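Long-range contact in pyridine synthase TbtD (Thermobispora bispora, PDB 5WA4), which probably builds the central pyridine ring of thiomuracin by a formal [4+2] aza-cycloaddition on a leader-bearing precursor peptide: residues 191-202 and 333-344. Numbering follows the deposited sequence.
Sequences LRSHAEAYLARR and HQRFLVCHLAAD
CD1 of Leu191 packs against CB of Ala342 at 3.5 Å, while the Leu191 carbonyl O lies against CB of Cys339. Next comes Arg192, whose chain bends at chi2 and chi3, so that one face of its guanidinium lies against CB of Ala343, toward the rim. NH2 reaches Asp344 OD1 at 2.6 Å in a salt bridge; NH1 turns instead to Glu210 of a neighbouring subunit. Phe336 CE1 reaches over one face of the His194 ring, toward its rim, with the ring planes 47° apart, and His194 NE2 accepts a hydrogen bond of 3.2 Å from Arg335 NH1, tilted somewhat out of the imidazole plane. Tyr322 of helix 307-328 also stacks on this ring. Ala195 fits its methyl 3.7 Å from His340 CB, where the CA atoms of Ala195 and Phe336 come to 4.7 Å. With CG anti to the backbone N (chi1 178°), Tyr198 centres its CB over the Phe336 ring in a CH-pi contact; its OH accepts a hydrogen bond from Arg202 NH1 (2.9 Å) and shares another with His333 ND1 (2.8 Å). Segments 191-201 and 333-344 cross steeply, N-to-C directions 137° apart, a helix-helix packing with an aromatic cluster in the helical part of a lantibiotic dehydratase C-terminal family fold.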
ATOM      1  N   LEU E 191     -26.388  -5.848  -7.250  1.00 56.71           N
ATOM      2  CA  LEU E 191     -26.581  -7.278  -7.035  1.00 50.71           C
ATOM      3  C   LEU E 191     -25.346  -8.075  -7.427  1.00 47.06           C
ATOM      4  O   LEU E 191     -24.958  -8.997  -6.717  1.00 50.98           O
ATOM      5  CB  LEU E 191     -27.789  -7.768  -7.810  1.00 48.18           C
ATOM      6  CG  LEU E 191     -29.107  -7.315  -7.190  1.00 49.80           C
ATOM      7  CD1 LEU E 191     -30.265  -8.080  -7.790  1.00 45.02           C
ATOM      8  CD2 LEU E 191     -29.089  -7.477  -5.681  1.00 43.40           C
ATOM      9  N   ARG E 192     -24.713  -7.724  -8.543  1.00 48.48           N
ATOM     10  CA  ARG E 192     -23.470  -8.401  -8.919  1.00 52.80           C
ATOM     11  C   ARG E 192     -22.340  -8.053  -7.948  1.00 56.23           C
ATOM     12  O   ARG E 192     -21.624  -8.933  -7.448  1.00 50.04           O
ATOM     13  CB  ARG E 192     -23.036  -8.055 -10.344  1.00 44.45           C
ATOM     14  CG  ARG E 192     -21.777  -8.826 -10.751  1.00 48.84           C
ATOM     15  CD  ARG E 192     -21.855  -9.448 -12.145  1.00 46.64           C
ATOM     16  NE  ARG E 192     -22.746 -10.597 -12.272  1.00 47.12           N
ATOM     17  CZ  ARG E 192     -23.574 -10.785 -13.299  1.00 57.15           C
ATOM     18  NH1 ARG E 192     -23.640  -9.903 -14.290  1.00 59.24           N
ATOM     19  NH2 ARG E 192     -24.344 -11.858 -13.345  1.00 61.72           N
ATOM     20  N   SER E 193     -22.199  -6.760  -7.687  1.00 54.61           N
ATOM     21  CA  SER E 193     -21.156  -6.265  -6.807  1.00 56.20           C
ATOM     22  C   SER E 193     -21.076  -7.015  -5.459  1.00 50.11           C
ATOM     23  O   SER E 193     -19.978  -7.301  -4.973  1.00 41.26           O
ATOM     24  CB  SER E 193     -21.366  -4.770  -6.580  1.00 48.94           C
ATOM     25  OG  SER E 193     -20.592  -4.331  -5.488  1.00 49.03           O
ATOM     26  N   HIS E 194     -22.236  -7.338  -4.884  1.00 47.02           N
ATOM     27  CA  HIS E 194     -22.314  -7.985  -3.575  1.00 42.68           C
ATOM     28  C   HIS E 194     -21.683  -9.354  -3.659  1.00 52.71           C
ATOM     29  O   HIS E 194     -20.814  -9.689  -2.846  1.00 55.55           O
ATOM     30  CB  HIS E 194     -23.770  -8.084  -3.103  1.00 45.51           C
ATOM     31  CG  HIS E 194     -23.946  -8.460  -1.659  1.00 48.43           C
ATOM     32  ND1 HIS E 194     -23.332  -7.780  -0.622  1.00 62.56           N
ATOM     33  CD2 HIS E 194     -24.742  -9.386  -1.070  1.00 56.38           C
ATOM     34  CE1 HIS E 194     -23.707  -8.305   0.533  1.00 51.69           C
ATOM     35  NE2 HIS E 194     -24.565  -9.279   0.291  1.00 48.82           N
ATOM     36  N   ALA E 195     -22.100 -10.133  -4.663  1.00 52.89           N
ATOM     37  CA  ALA E 195     -21.620 -11.505  -4.827  1.00 48.70           C
ATOM     38  C   ALA E 195     -20.130 -11.522  -5.150  1.00 49.00           C
ATOM     39  O   ALA E 195     -19.372 -12.310  -4.581  1.00 53.33           O
ATOM     40  CB  ALA E 195     -22.420 -12.236  -5.914  1.00 48.47           C
ATOM     41  N   GLU E 196     -19.708 -10.647  -6.052  1.00 46.55           N
ATOM     42  CA  GLU E 196     -18.299 -10.542  -6.402  1.00 53.12           C
ATOM     43  C   GLU E 196     -17.396 -10.217  -5.195  1.00 52.38           C
ATOM     44  O   GLU E 196     -16.241 -10.639  -5.150  1.00 51.61           O
ATOM     45  CB  GLU E 196     -18.125  -9.492  -7.493  1.00 51.17           C
ATOM     46  CG  GLU E 196     -18.700  -9.934  -8.811  1.00 54.31           C
ATOM     47  CD  GLU E 196     -17.951 -11.126  -9.378  1.00 64.27           C
ATOM     48  OE1 GLU E 196     -16.741 -11.255  -9.066  1.00 56.52           O
ATOM     49  OE2 GLU E 196     -18.569 -11.937 -10.126  1.00 73.40           O
ATOM     50  N   ALA E 197     -17.934  -9.490  -4.220  1.00 45.91           N
ATOM     51  CA  ALA E 197     -17.188  -9.150  -3.021  1.00 47.11           C
ATOM     52  C   ALA E 197     -16.831 -10.418  -2.242  1.00 50.36           C
ATOM     53  O   ALA E 197     -15.703 -10.594  -1.789  1.00 48.07           O
ATOM     54  CB  ALA E 197     -17.993  -8.198  -2.169  1.00 47.78           C
ATOM     55  N   TYR E 198     -17.821 -11.294  -2.112  1.00 51.49           N
ATOM     56  CA  TYR E 198     -17.655 -12.641  -1.571  1.00 53.15           C
ATOM     57  C   TYR E 198     -16.697 -13.489  -2.382  1.00 51.71           C
ATOM     58  O   TYR E 198     -15.843 -14.146  -1.818  1.00 53.42           O
ATOM     59  CB  TYR E 198     -19.006 -13.361  -1.507  1.00 50.47           C
ATOM     60  CG  TYR E 198     -18.983 -14.788  -0.998  1.00 46.47           C
ATOM     61  CD1 TYR E 198     -18.677 -15.072   0.326  1.00 47.01           C
ATOM     62  CD2 TYR E 198     -19.327 -15.844  -1.824  1.00 55.96           C
ATOM     63  CE1 TYR E 198     -18.686 -16.354   0.810  1.00 46.16           C
ATOM     64  CE2 TYR E 198     -19.343 -17.167  -1.351  1.00 52.03           C
ATOM     65  CZ  TYR E 198     -19.025 -17.415  -0.027  1.00 55.68           C
ATOM     66  OH  TYR E 198     -19.049 -18.715   0.465  1.00 44.05           O
ATOM     67  N   LEU E 199     -16.846 -13.506  -3.702  1.00 53.38           N
ATOM     68  CA  LEU E 199     -16.028 -14.420  -4.490  1.00 55.93           C
ATOM     69  C   LEU E 199     -14.545 -14.030  -4.381  1.00 53.06           C
ATOM     70  O   LEU E 199     -13.687 -14.880  -4.182  1.00 56.87           O
ATOM     71  CB  LEU E 199     -16.506 -14.459  -5.936  1.00 54.12           C
ATOM     72  CG  LEU E 199     -17.865 -15.142  -6.155  1.00 48.96           C
ATOM     73  CD1 LEU E 199     -18.384 -14.834  -7.535  1.00 54.39           C
ATOM     74  CD2 LEU E 199     -17.748 -16.605  -6.006  1.00 56.08           C
ATOM     75  N   ALA E 200     -14.253 -12.741  -4.446  1.00 56.08           N
ATOM     76  CA  ALA E 200     -12.885 -12.255  -4.265  1.00 53.89           C
ATOM     77  C   ALA E 200     -12.259 -12.640  -2.907  1.00 59.33           C
ATOM     78  O   ALA E 200     -11.040 -12.735  -2.784  1.00 56.54           O
ATOM     79  CB  ALA E 200     -12.860 -10.763  -4.434  1.00 45.38           C
ATOM     80  N   ARG E 201     -13.091 -12.848  -1.892  1.00 58.11           N
ATOM     81  CA  ARG E 201     -12.617 -13.288  -0.581  1.00 56.13           C
ATOM     82  C   ARG E 201     -12.180 -14.772  -0.561  1.00 60.38           C
ATOM     83  O   ARG E 201     -11.371 -15.176   0.286  1.00 58.83           O
ATOM     84  CB  ARG E 201     -13.708 -13.057   0.482  1.00 59.71           C
ATOM     85  CG  ARG E 201     -13.977 -11.579   0.845  1.00 70.69           C
ATOM     86  CD  ARG E 201     -15.151 -11.397   1.840  1.00 68.48           C
ATOM     87  NE  ARG E 201     -14.911 -12.027   3.143  1.00 92.60           N
ATOM     88  CZ  ARG E 201     -14.283 -11.463   4.179  1.00 94.07           C
ATOM     89  NH1 ARG E 201     -13.830 -10.215   4.104  1.00 96.22           N
ATOM     90  NH2 ARG E 201     -14.131 -12.148   5.311  1.00 73.76           N
ATOM     91  N   ARG E 202     -12.732 -15.573  -1.475  1.00 59.74           N
ATOM     92  CA  ARG E 202     -12.473 -17.018  -1.520  1.00 62.73           C
ATOM     93  C   ARG E 202     -11.346 -17.310  -2.491  1.00 65.45           C
ATOM     94  O   ARG E 202     -11.366 -16.817  -3.630  1.00 66.72           O
ATOM     95  CB  ARG E 202     -13.730 -17.808  -1.929  1.00 50.81           C
ATOM     96  CG  ARG E 202     -14.633 -18.151  -0.762  1.00 52.74           C
ATOM     97  CD  ARG E 202     -15.889 -18.911  -1.195  1.00 61.17           C
ATOM     98  NE  ARG E 202     -15.666 -20.333  -1.492  1.00 58.19           N
ATOM     99  CZ  ARG E 202     -16.554 -21.293  -1.238  1.00 54.36           C
ATOM    100  NH1 ARG E 202     -17.723 -20.994  -0.676  1.00 48.61           N
ATOM    101  NH2 ARG E 202     -16.274 -22.552  -1.540  1.00 61.23           N
ATOM    102  N   HIS E 333     -23.499 -17.607   2.291  1.00 47.76           N
ATOM    103  CA  HIS E 333     -23.193 -18.295   1.042  1.00 43.95           C
ATOM    104  C   HIS E 333     -24.423 -18.397   0.166  1.00 46.86           C
ATOM    105  O   HIS E 333     -24.367 -18.166  -1.048  1.00 45.83           O
ATOM    106  CB  HIS E 333     -22.645 -19.707   1.314  1.00 51.48           C
ATOM    107  CG  HIS E 333     -22.284 -20.452   0.073  1.00 42.59           C
ATOM    108  ND1 HIS E 333     -21.105 -20.244  -0.604  1.00 50.48           N
ATOM    109  CD2 HIS E 333     -22.987 -21.344  -0.666  1.00 43.17           C
ATOM    110  CE1 HIS E 333     -21.078 -20.995  -1.692  1.00 48.13           C
ATOM    111  NE2 HIS E 333     -22.209 -21.677  -1.745  1.00 50.64           N
ATOM    112  N   GLN E 334     -25.544 -18.764   0.773  1.00 48.63           N
ATOM    113  CA  GLN E 334     -26.775 -18.842  -0.002  1.00 47.96           C
ATOM    114  C   GLN E 334     -27.134 -17.442  -0.513  1.00 49.04           C
ATOM    115  O   GLN E 334     -27.528 -17.287  -1.675  1.00 49.45           O
ATOM    116  CB  GLN E 334     -27.913 -19.442   0.826  1.00 50.78           C
ATOM    117  CG  GLN E 334     -27.798 -20.938   1.129  1.00 46.27           C
ATOM    118  CD  GLN E 334     -28.955 -21.451   1.981  1.00 50.56           C
ATOM    119  OE1 GLN E 334     -29.127 -21.060   3.137  1.00 44.26           O
ATOM    120  NE2 GLN E 334     -29.778 -22.313   1.391  1.00 71.60           N
ATOM    121  N   ARG E 335     -26.970 -16.423   0.338  1.00 49.85           N
ATOM    122  CA  ARG E 335     -27.260 -15.042  -0.061  1.00 43.09           C
ATOM    123  C   ARG E 335     -26.428 -14.620  -1.264  1.00 46.74           C
ATOM    124  O   ARG E 335     -26.988 -14.138  -2.268  1.00 41.25           O
ATOM    125  CB  ARG E 335     -27.025 -14.068   1.085  1.00 45.79           C
ATOM    126  CG  ARG E 335     -27.653 -12.667   0.825  1.00 52.54           C
ATOM    127  CD  ARG E 335     -26.907 -11.555   1.572  1.00 39.20           C
ATOM    128  NE  ARG E 335     -26.589 -12.024   2.913  1.00 43.56           N
ATOM    129  CZ  ARG E 335     -25.416 -11.848   3.503  1.00 49.31           C
ATOM    130  NH1 ARG E 335     -24.451 -11.196   2.872  1.00 48.71           N
ATOM    131  NH2 ARG E 335     -25.210 -12.325   4.728  1.00 55.46           N
ATOM    132  N   PHE E 336     -25.106 -14.822  -1.193  1.00 41.35           N
ATOM    133  CA  PHE E 336     -24.258 -14.477  -2.333  1.00 39.69           C
ATOM    134  C   PHE E 336     -24.635 -15.239  -3.602  1.00 47.65           C
ATOM    135  O   PHE E 336     -24.601 -14.680  -4.697  1.00 48.11           O
ATOM    136  CB  PHE E 336     -22.795 -14.681  -1.986  1.00 40.45           C
ATOM    137  CG  PHE E 336     -22.337 -13.779  -0.880  1.00 48.47           C
ATOM    138  CD1 PHE E 336     -22.455 -12.394  -1.011  1.00 54.18           C
ATOM    139  CD2 PHE E 336     -21.838 -14.288   0.295  1.00 47.87           C
ATOM    140  CE1 PHE E 336     -22.063 -11.533   0.016  1.00 54.43           C
ATOM    141  CE2 PHE E 336     -21.440 -13.432   1.332  1.00 55.53           C
ATOM    142  CZ  PHE E 336     -21.554 -12.057   1.193  1.00 50.03           C
ATOM    143  N   LEU E 337     -25.049 -16.495  -3.463  1.00 47.21           N
ATOM    144  CA  LEU E 337     -25.452 -17.270  -4.629  1.00 45.85           C
ATOM    145  C   LEU E 337     -26.714 -16.705  -5.244  1.00 45.56           C
ATOM    146  O   LEU E 337     -26.791 -16.514  -6.467  1.00 49.03           O
ATOM    147  CB  LEU E 337     -25.673 -18.731  -4.252  1.00 56.74           C
ATOM    148  CG  LEU E 337     -26.363 -19.616  -5.285  1.00 48.39           C
ATOM    149  CD1 LEU E 337     -25.450 -19.786  -6.485  1.00 44.78           C
ATOM    150  CD2 LEU E 337     -26.762 -20.946  -4.653  1.00 45.35           C
ATOM    151  N   VAL E 338     -27.711 -16.443  -4.405  1.00 45.21           N
ATOM    152  CA  VAL E 338     -28.935 -15.778  -4.872  1.00 46.60           C
ATOM    153  C   VAL E 338     -28.680 -14.411  -5.579  1.00 45.62           C
ATOM    154  O   VAL E 338     -29.227 -14.167  -6.660  1.00 38.87           O
ATOM    155  CB  VAL E 338     -29.912 -15.599  -3.713  1.00 44.88           C
ATOM    156  CG1 VAL E 338     -30.959 -14.575  -4.048  1.00 41.63           C
ATOM    157  CG2 VAL E 338     -30.547 -16.942  -3.383  1.00 44.43           C
ATOM    158  N   CYS E 339     -27.828 -13.546  -5.011  1.00 47.93           N
ATOM    159  CA  CYS E 339     -27.498 -12.285  -5.693  1.00 46.29           C
ATOM    160  C   CYS E 339     -26.805 -12.573  -7.004  1.00 46.41           C
ATOM    161  O   CYS E 339     -27.031 -11.890  -7.998  1.00 50.96           O
ATOM    162  CB  CYS E 339     -26.590 -11.368  -4.863  1.00 46.53           C
ATOM    163  SG  CYS E 339     -27.209 -10.838  -3.247  1.00 54.07           S
ATOM    164  N   HIS E 340     -25.930 -13.564  -7.013  1.00 45.19           N
ATOM    165  CA  HIS E 340     -25.202 -13.819  -8.235  1.00 48.29           C
ATOM    166  C   HIS E 340     -26.180 -14.278  -9.334  1.00 52.82           C
ATOM    167  O   HIS E 340     -26.069 -13.862 -10.499  1.00 50.31           O
ATOM    168  CB  HIS E 340     -24.108 -14.842  -8.014  1.00 45.83           C
ATOM    169  CG  HIS E 340     -23.289 -15.102  -9.231  1.00 47.57           C
ATOM    170  ND1 HIS E 340     -22.126 -14.417  -9.503  1.00 58.02           N
ATOM    171  CD2 HIS E 340     -23.499 -15.928 -10.285  1.00 54.96           C
ATOM    172  CE1 HIS E 340     -21.634 -14.833 -10.656  1.00 63.21           C
ATOM    173  NE2 HIS E 340     -22.454 -15.745 -11.155  1.00 58.44           N
ATOM    174  N   LEU E 341     -27.154 -15.102  -8.956  1.00 46.43           N
ATOM    175  CA  LEU E 341     -28.155 -15.562  -9.915  1.00 48.25           C
ATOM    176  C   LEU E 341     -29.100 -14.430 -10.344  1.00 54.08           C
ATOM    177  O   LEU E 341     -29.552 -14.395 -11.490  1.00 52.89           O
ATOM    178  CB  LEU E 341     -28.954 -16.736  -9.332  1.00 51.96           C
ATOM    179  CG  LEU E 341     -28.146 -18.033  -9.174  1.00 55.84           C
ATOM    180  CD1 LEU E 341     -28.880 -19.089  -8.353  1.00 48.34           C
ATOM    181  CD2 LEU E 341     -27.774 -18.559 -10.553  1.00 54.40           C
ATOM    182  N   ALA E 342     -29.406 -13.499  -9.443  1.00 55.98           N
ATOM    183  CA  ALA E 342     -30.244 -12.372  -9.846  1.00 49.13           C
ATOM    184  C   ALA E 342     -29.526 -11.595 -10.916  1.00 48.06           C
ATOM    185  O   ALA E 342     -30.115 -11.284 -11.949  1.00 54.28           O
ATOM    186  CB  ALA E 342     -30.582 -11.487  -8.695  1.00 44.66           C
ATOM    187  N   ALA E 343     -28.245 -11.325 -10.702  1.00 42.44           N
ATOM    188  CA  ALA E 343     -27.518 -10.475 -11.645  1.00 54.10           C
ATOM    189  C   ALA E 343     -27.336 -11.148 -13.018  1.00 53.87           C
ATOM    190  O   ALA E 343     -27.398 -10.483 -14.054  1.00 60.48           O
ATOM    191  CB  ALA E 343     -26.162 -10.050 -11.062  1.00 42.29           C
ATOM    192  N   ASP E 344     -27.117 -12.455 -13.034  1.00 54.51           N
ATOM    193  CA  ASP E 344     -27.112 -13.197 -14.305  1.00 66.33           C
ATOM    194  C   ASP E 344     -28.467 -13.050 -15.023  1.00 58.10           C
ATOM    195  O   ASP E 344     -28.506 -12.735 -16.201  1.00 58.86           O
ATOM    196  CB  ASP E 344     -26.786 -14.700 -14.096  1.00 58.14           C
ATOM    197  CG  ASP E 344     -25.282 -14.995 -14.068  1.00 58.78           C
ATOM    198  OD1 ASP E 344     -24.474 -14.135 -14.486  1.00 63.67           O
ATOM    199  OD2 ASP E 344     -24.907 -16.109 -13.633  1.00 61.63           O
TER